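Local coordinates for protein molybdopterin adenylyltransferase (Helicobacter pylori, PDB 4XCW) that probably catalyses the adenylylation of molybdopterin, a step in molybdenum cofactor biosynthesis, at residues M3-D15 with M63-G76. Residues are numbered along the deposited sequence; the frame is centred on the assembly and turned at random. Where two conformers were deposited one is given.
Sequences MQTIHIGVLSASD and MCDEYQCDLVVTTG
With CG of M63 anti to its carbonyl carbon (chi1 -70°) and the chain extended beyond it, the thioether runs out from helix 53-66 over G9, where SD packs directly on the CA of this residue without a side chain, 3.8 Å from it. The methyl CE continues to V10 O, 3.6 Å away, and to CB of L11, whose outer end is modelled in two positions. SG of C69 lies beside its own backbone N and reaches the same glycine, 3.3 Å from G9 N. D70, with CG also beside its backbone N (chi1 -51°), turns its carboxylate back to the start of strand 6-13. There OD2 accepts a longish bond from H7 N (3.3 Å), met nearly along the C-O axis, while D70 N donates to H7 O. The other oxygen, OD1, is held by N162 N, so two backbone N-H groups fix the carboxylate's rotation.

Beyond this entry, G9 N to L71 O, V73 N to G9 O, L11 N to V73 O, T75 N to L11 O and A13 N to T75 O follow in parallel register. L11 N to V73 O (2.9 Å, 172° at the hydrogen) and V73 N to G9 O are both nearly straight. I8, V10 and S12 share one sheet face with L71, V73 and T75; V10 and V73 meet through their CG2 methyls at 4.4 Å. L11, V72 and T74 point to the other face, which helix 53-66 covers, M63 among its residues. Strand 42-49 flanks 6-13 across from 71-75, giving the parallel 2-1-3 strand order of the alpha/beta fold of the MogA-type molybdopterin-binding domain.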
ATOM      1  N   MET B   3     -14.990 -17.277 -29.711  1.00 51.62           N
ATOM      2  CA  MET B   3     -14.313 -16.707 -28.557  1.00 49.52           C
ATOM      3  C   MET B   3     -12.814 -16.912 -28.669  1.00 48.60           C
ATOM      4  O   MET B   3     -12.353 -17.955 -29.133  1.00 48.33           O
ATOM      5  CB  MET B   3     -14.823 -17.326 -27.258  1.00 52.34           C
ATOM      6  CG  MET B   3     -16.215 -16.891 -26.862  1.00 57.26           C
ATOM      7  SD  MET B   3     -16.699 -17.687 -25.324  1.00 54.37           S
ATOM      8  CE  MET B   3     -16.648 -19.404 -25.830  1.00 64.00           C
ATOM      9  N   GLN B   4     -12.051 -15.914 -28.245  1.00 42.72           N
ATOM     10  CA  GLN B   4     -10.602 -16.035 -28.246  1.00 42.20           C
ATOM     11  C   GLN B   4     -10.141 -17.029 -27.197  1.00 41.98           C
ATOM     12  O   GLN B   4     -10.733 -17.136 -26.121  1.00 39.72           O
ATOM     13  CB  GLN B   4      -9.945 -14.681 -27.999  1.00 42.89           C
ATOM     14  CG  GLN B   4      -9.885 -13.797 -29.223  1.00 49.32           C
ATOM     15  CD  GLN B   4      -9.303 -12.435 -28.918  1.00 52.45           C
ATOM     16  OE1 GLN B   4      -9.682 -11.788 -27.941  1.00 47.63           O
ATOM     17  NE2 GLN B   4      -8.364 -11.995 -29.747  1.00 57.75           N
ATOM     18  N   THR B   5      -9.085 -17.764 -27.519  1.00 45.30           N
ATOM     19  CA  THR B   5      -8.435 -18.614 -26.536  1.00 41.61           C
ATOM     20  C   THR B   5      -7.711 -17.755 -25.516  1.00 37.80           C
ATOM     21  O   THR B   5      -6.976 -16.829 -25.871  1.00 38.58           O
ATOM     22  CB  THR B   5      -7.438 -19.578 -27.191  1.00 44.67           C
ATOM     23  OG1 THR B   5      -8.120 -20.366 -28.173  1.00 45.71           O
ATOM     24  CG2 THR B   5      -6.819 -20.496 -26.143  1.00 42.81           C
ATOM     25  N   ILE B   6      -7.935 -18.049 -24.244  1.00 33.12           N
ATOM     26  CA  ILE B   6      -7.234 -17.344 -23.183  1.00 31.13           C
ATOM     27  C   ILE B   6      -6.094 -18.223 -22.701  1.00 35.86           C
ATOM     28  O   ILE B   6      -6.307 -19.372 -22.312  1.00 36.11           O
ATOM     29  CB  ILE B   6      -8.161 -16.985 -22.010  1.00 30.73           C
ATOM     30  CG1 ILE B   6      -9.353 -16.163 -22.512  1.00 32.25           C
ATOM     31  CG2 ILE B   6      -7.394 -16.216 -20.930  1.00 26.66           C
ATOM     32  CD1 ILE B   6      -8.967 -14.851 -23.170  1.00 30.87           C
ATOM     33  N   HIS B   7      -4.880 -17.690 -22.764  1.00 35.04           N
ATOM     34  CA  HIS B   7      -3.718 -18.400 -22.259  1.00 32.55           C
ATOM     35  C   HIS B   7      -3.437 -17.972 -20.829  1.00 33.26           C
ATOM     36  O   HIS B   7      -3.370 -16.779 -20.522  1.00 33.42           O
ATOM     37  CB  HIS B   7      -2.510 -18.160 -23.162  1.00 28.56           C
ATOM     38  CG  HIS B   7      -2.623 -18.833 -24.489  1.00 37.52           C
ATOM     39  ND1 HIS B   7      -2.158 -20.113 -24.718  1.00 38.88           N
ATOM     40  CD2 HIS B   7      -3.175 -18.424 -25.656  1.00 39.87           C
ATOM     41  CE1 HIS B   7      -2.404 -20.452 -25.967  1.00 42.32           C
ATOM     42  NE2 HIS B   7      -3.023 -19.444 -26.559  1.00 41.49           N
ATOM     43  N   ILE B   8      -3.307 -18.958 -19.949  1.00 31.81           N
ATOM     44  CA  ILE B   8      -3.167 -18.693 -18.524  1.00 27.32           C
ATOM     45  C   ILE B   8      -1.947 -19.394 -17.948  1.00 29.28           C
ATOM     46  O   ILE B   8      -1.809 -20.612 -18.064  1.00 29.45           O
ATOM     47  CB  ILE B   8      -4.416 -19.144 -17.747  1.00 27.99           C
ATOM     48  CG1 ILE B   8      -5.635 -18.352 -18.218  1.00 25.28           C
ATOM     49  CG2 ILE B   8      -4.219 -18.945 -16.249  1.00 27.51           C
ATOM     50  CD1 ILE B   8      -6.904 -18.687 -17.471  1.00 28.10           C
ATOM     51  N   GLY B   9      -1.058 -18.616 -17.341  1.00 30.96           N
ATOM     52  CA  GLY B   9       0.111 -19.169 -16.681  1.00 28.04           C
ATOM     53  C   GLY B   9      -0.188 -19.509 -15.235  1.00 28.57           C
ATOM     54  O   GLY B   9      -0.853 -18.751 -14.531  1.00 26.22           O
ATOM     55  N   VAL B  10       0.284 -20.671 -14.794  1.00 26.49           N
ATOM     56  CA  VAL B  10       0.138 -21.074 -13.399  1.00 25.24           C
ATOM     57  C   VAL B  10       1.515 -21.467 -12.890  1.00 29.31           C
ATOM     58  O   VAL B  10       2.073 -22.480 -13.305  1.00 31.76           O
ATOM     59  CB  VAL B  10      -0.845 -22.238 -13.232  1.00 28.26           C
ATOM     60  CG1 VAL B  10      -1.069 -22.554 -11.745  1.00 28.09           C
ATOM     61  CG2 VAL B  10      -2.162 -21.912 -13.913  1.00 28.38           C
ATOM     62  N   LEU B  11       2.061 -20.654 -11.996  1.00 27.80           N
ATOM     63  CA  LEU B  11       3.408 -20.856 -11.496  0.50 28.91           C
ATOM     64  C   LEU B  11       3.411 -21.253 -10.023  1.00 32.20           C
ATOM     65  O   LEU B  11       3.064 -20.450  -9.166  1.00 30.38           O
ATOM     66  CB  LEU B  11       4.230 -19.584 -11.695  0.50 26.56           C
ATOM     67  CG  LEU B  11       5.707 -19.720 -11.349  0.50 27.40           C
ATOM     68  CD1 LEU B  11       6.259 -20.886 -12.124  0.50 28.97           C
ATOM     69  CD2 LEU B  11       6.465 -18.445 -11.681  0.50 24.36           C
ATOM     70  N   SER B  12       3.804 -22.490  -9.734  1.00 27.93           N
ATOM     71  CA  SER B  12       3.935 -22.927  -8.348  1.00 31.71           C
ATOM     72  C   SER B  12       5.377 -22.774  -7.890  1.00 33.46           C
ATOM     73  O   SER B  12       6.277 -23.402  -8.441  1.00 36.82           O
ATOM     74  CB  SER B  12       3.482 -24.379  -8.182  1.00 33.46           C
ATOM     75  OG  SER B  12       3.752 -24.834  -6.864  1.00 39.24           O
ATOM     76  N   ALA B  13       5.591 -21.916  -6.897  1.00 34.95           N
ATOM     77  CA  ALA B  13       6.914 -21.720  -6.320  1.00 37.01           C
ATOM     78  C   ALA B  13       7.073 -22.662  -5.146  1.00 38.91           C
ATOM     79  O   ALA B  13       6.337 -22.561  -4.164  1.00 41.40           O
ATOM     80  CB  ALA B  13       7.112 -20.280  -5.882  1.00 38.50           C
ATOM     81  N   SER B  14       8.031 -23.575  -5.245  1.00 40.95           N
ATOM     82  CA  SER B  14       8.174 -24.625  -4.242  1.00 46.82           C
ATOM     83  C   SER B  14       9.539 -25.295  -4.302  1.00 48.97           C
ATOM     84  O   SER B  14      10.046 -25.585  -5.383  1.00 53.49           O
ATOM     85  CB  SER B  14       7.074 -25.673  -4.425  1.00 52.14           C
ATOM     86  OG  SER B  14       7.279 -26.792  -3.578  1.00 59.61           O
ATOM     87  N   ASP B  15      10.130 -25.545  -3.137  1.00 51.99           N
ATOM     88  CA  ASP B  15      11.404 -26.250  -3.073  1.00 56.39           C
ATOM     89  C   ASP B  15      11.182 -27.760  -3.104  1.00 63.16           C
ATOM     90  O   ASP B  15      12.140 -28.536  -3.122  1.00 72.14           O
ATOM     91  CB  ASP B  15      12.184 -25.851  -1.816  1.00 65.06           C
ATOM     92  CG  ASP B  15      12.760 -24.447  -1.905  1.00 67.07           C
ATOM     93  OD1 ASP B  15      13.048 -23.991  -3.033  1.00 59.99           O
ATOM     94  OD2 ASP B  15      12.936 -23.803  -0.846  1.00 72.13           O
ATOM     95  N   MET B  63       6.235 -17.168 -19.479  1.00 29.29           N
ATOM     96  CA  MET B  63       4.782 -17.298 -19.575  1.00 29.76           C
ATOM     97  C   MET B  63       4.158 -16.082 -20.260  1.00 30.68           C
ATOM     98  O   MET B  63       3.280 -16.226 -21.116  1.00 29.61           O
ATOM     99  CB  MET B  63       4.166 -17.508 -18.190  1.00 30.57           C
ATOM    100  CG  MET B  63       4.470 -18.878 -17.578  1.00 33.15           C
ATOM    101  SD  MET B  63       3.843 -19.028 -15.881  1.00 31.47           S
ATOM    102  CE  MET B  63       4.284 -20.721 -15.489  1.00 26.92           C
ATOM    103  N   CYS B  64       4.626 -14.888 -19.898  1.00 26.42           N
ATOM    104  CA  CYS B  64       4.135 -13.660 -20.521  1.00 27.96           C
ATOM    105  C   CYS B  64       4.601 -13.516 -21.968  1.00 31.27           C
ATOM    106  O   CYS B  64       3.788 -13.299 -22.876  1.00 32.09           O
ATOM    107  CB  CYS B  64       4.586 -12.432 -19.726  1.00 25.91           C
ATOM    108  SG  CYS B  64       3.934 -12.340 -18.061  1.00 26.75           S
ATOM    109  N   ASP B  65       5.912 -13.632 -22.178  1.00 30.75           N
ATOM    110  CA  ASP B  65       6.515 -13.300 -23.467  1.00 33.87           C
ATOM    111  C   ASP B  65       6.413 -14.413 -24.510  1.00 37.45           C
ATOM    112  O   ASP B  65       6.066 -14.153 -25.665  1.00 41.60           O
ATOM    113  CB  ASP B  65       7.990 -12.928 -23.290  1.00 34.75           C
ATOM    114  CG  ASP B  65       8.190 -11.671 -22.454  1.00 34.68           C
ATOM    115  OD1 ASP B  65       7.213 -11.172 -21.857  1.00 31.50           O
ATOM    116  OD2 ASP B  65       9.343 -11.190 -22.394  1.00 30.78           O
ATOM    117  N   GLU B  66       6.733 -15.643 -24.120  1.00 35.55           N
ATOM    118  CA  GLU B  66       6.750 -16.743 -25.078  1.00 39.16           C
ATOM    119  C   GLU B  66       5.390 -17.419 -25.213  1.00 36.65           C
ATOM    120  O   GLU B  66       4.931 -17.671 -26.327  1.00 40.21           O
ATOM    121  CB  GLU B  66       7.806 -17.781 -24.692  1.00 46.27           C
ATOM    122  CG  GLU B  66       9.234 -17.290 -24.813  1.00 57.26           C
ATOM    123  CD  GLU B  66      10.246 -18.403 -24.617  1.00 66.94           C
ATOM    124  OE1 GLU B  66       9.934 -19.563 -24.966  1.00 68.64           O
ATOM    125  OE2 GLU B  66      11.352 -18.117 -24.112  1.00 71.03           O
ATOM    126  N   TYR B  67       4.755 -17.715 -24.083  1.00 36.23           N
ATOM    127  CA  TYR B  67       3.460 -18.396 -24.088  1.00 39.60           C
ATOM    128  C   TYR B  67       2.300 -17.426 -24.302  1.00 40.73           C
ATOM    129  O   TYR B  67       1.160 -17.854 -24.490  1.00 36.27           O
ATOM    130  CB  TYR B  67       3.241 -19.165 -22.778  1.00 37.77           C
ATOM    131  CG  TYR B  67       4.270 -20.237 -22.482  1.00 40.91           C
ATOM    132  CD1 TYR B  67       5.028 -20.811 -23.497  1.00 49.35           C
ATOM    133  CD2 TYR B  67       4.474 -20.685 -21.181  1.00 42.29           C
ATOM    134  CE1 TYR B  67       5.968 -21.793 -23.219  1.00 50.49           C
ATOM    135  CE2 TYR B  67       5.410 -21.667 -20.899  1.00 43.67           C
ATOM    136  CZ  TYR B  67       6.153 -22.212 -21.916  1.00 50.32           C
ATOM    137  OH  TYR B  67       7.081 -23.187 -21.624  1.00 54.31           O
ATOM    138  N   GLN B  68       2.601 -16.128 -24.262  1.00 33.98           N
ATOM    139  CA  GLN B  68       1.608 -15.077 -24.479  1.00 34.35           C
ATOM    140  C   GLN B  68       0.400 -15.187 -23.547  1.00 33.44           C
ATOM    141  O   GLN B  68      -0.738 -14.997 -23.975  1.00 32.13           O
ATOM    142  CB  GLN B  68       1.128 -15.088 -25.933  1.00 41.28           C
ATOM    143  CG  GLN B  68       2.203 -14.766 -26.954  1.00 48.57           C
ATOM    144  CD  GLN B  68       1.622 -14.457 -28.319  1.00 61.04           C
ATOM    145  OE1 GLN B  68       1.898 -13.407 -28.899  1.00 67.53           O
ATOM    146  NE2 GLN B  68       0.806 -15.368 -28.837  1.00 66.02           N
ATOM    147  N   CYS B  69       0.644 -15.488 -22.277  1.00 29.17           N
ATOM    148  CA  CYS B  69      -0.445 -15.579 -21.307  1.00 25.99           C
ATOM    149  C   CYS B  69      -1.058 -14.213 -21.031  1.00 26.45           C
ATOM    150  O   CYS B  69      -0.343 -13.257 -20.753  1.00 31.44           O
ATOM    151  CB  CYS B  69       0.054 -16.189 -20.000  1.00 26.69           C
ATOM    152  SG  CYS B  69       0.576 -17.898 -20.165  1.00 33.09           S
ATOM    153  N   ASP B  70      -2.384 -14.125 -21.102  1.00 28.25           N
ATOM    154  CA  ASP B  70      -3.098 -12.906 -20.734  1.00 25.28           C
ATOM    155  C   ASP B  70      -3.099 -12.725 -19.219  1.00 22.48           C
ATOM    156  O   ASP B  70      -3.115 -11.605 -18.707  1.00 24.70           O
ATOM    157  CB  ASP B  70      -4.539 -12.951 -21.248  1.00 29.94           C
ATOM    158  CG  ASP B  70      -4.620 -13.294 -22.723  1.00 33.51           C
ATOM    159  OD1 ASP B  70      -4.349 -12.404 -23.549  1.00 36.49           O
ATOM    160  OD2 ASP B  70      -4.958 -14.451 -23.055  1.00 34.88           O
ATOM    161  N   LEU B  71      -3.097 -13.850 -18.521  1.00 22.05           N
ATOM    162  CA  LEU B  71      -3.136 -13.883 -17.065  1.00 25.37           C
ATOM    163  C   LEU B  71      -2.130 -14.896 -16.559  1.00 23.98           C
ATOM    164  O   LEU B  71      -2.097 -16.032 -17.024  1.00 26.69           O
ATOM    165  CB  LEU B  71      -4.534 -14.246 -16.561  1.00 22.66           C
ATOM    166  CG  LEU B  71      -4.676 -14.466 -15.056  1.00 23.59           C
ATOM    167  CD1 LEU B  71      -4.550 -13.151 -14.300  1.00 21.81           C
ATOM    168  CD2 LEU B  71      -6.007 -15.144 -14.746  1.00 25.03           C
ATOM    169  N   VAL B  72      -1.302 -14.477 -15.610  1.00 22.88           N
ATOM    170  CA  VAL B  72      -0.345 -15.375 -14.989  1.00 20.28           C
ATOM    171  C   VAL B  72      -0.546 -15.303 -13.485  1.00 20.03           C
ATOM    172  O   VAL B  72      -0.546 -14.218 -12.905  1.00 22.93           O
ATOM    173  CB  VAL B  72       1.109 -15.013 -15.357  1.00 25.78           C
ATOM    174  CG1 VAL B  72       2.087 -15.925 -14.617  1.00 27.85           C
ATOM    175  CG2 VAL B  72       1.317 -15.101 -16.862  1.00 25.43           C
ATOM    176  N   VAL B  73      -0.761 -16.445 -12.847  1.00 19.99           N
ATOM    177  CA  VAL B  73      -0.940 -16.433 -11.403  1.00 21.23           C
ATOM    178  C   VAL B  73       0.105 -17.312 -10.738  1.00 22.92           C
ATOM    179  O   VAL B  73       0.499 -18.341 -11.277  1.00 28.46           O
ATOM    180  CB  VAL B  73      -2.355 -16.899 -10.983  1.00 21.53           C
ATOM    181  CG1 VAL B  73      -3.422 -15.966 -11.551  1.00 22.74           C
ATOM    182  CG2 VAL B  73      -2.615 -18.342 -11.419  1.00 27.00           C
ATOM    183  N   THR B  74       0.559 -16.890  -9.564  1.00 22.51           N
ATOM    184  CA  THR B  74       1.515 -17.677  -8.807  1.00 22.60           C
ATOM    185  C   THR B  74       0.870 -18.205  -7.542  1.00 24.67           C
ATOM    186  O   THR B  74      -0.112 -17.645  -7.055  1.00 25.47           O
ATOM    187  CB  THR B  74       2.757 -16.852  -8.407  1.00 26.46           C
ATOM    188  OG1 THR B  74       2.352 -15.789  -7.541  1.00 24.58           O
ATOM    189  CG2 THR B  74       3.447 -16.265  -9.622  1.00 25.82           C
ATOM    190  N   THR B  75       1.432 -19.284  -7.004  1.00 23.49           N
ATOM    191  CA  THR B  75       1.029 -19.774  -5.702  1.00 23.11           C
ATOM    192  C   THR B  75       2.287 -20.107  -4.915  1.00 33.80           C
ATOM    193  O   THR B  75       3.246 -20.659  -5.458  1.00 32.37           O
ATOM    194  CB  THR B  75       0.094 -21.008  -5.802  1.00 30.60           C
ATOM    195  OG1 THR B  75      -0.226 -21.480  -4.489  1.00 29.22           O
ATOM    196  CG2 THR B  75       0.740 -22.136  -6.591  1.00 32.58           C
ATOM    197  N   GLY B  76       2.296 -19.726  -3.642  1.00 32.48           N
ATOM    198  CA  GLY B  76       3.430 -19.986  -2.777  1.00 32.88           C
ATOM    199  C   GLY B  76       4.400 -18.825  -2.633  1.00 30.78           C
ATOM    200  O   GLY B  76       4.484 -17.949  -3.500  1.00 29.37           O
TER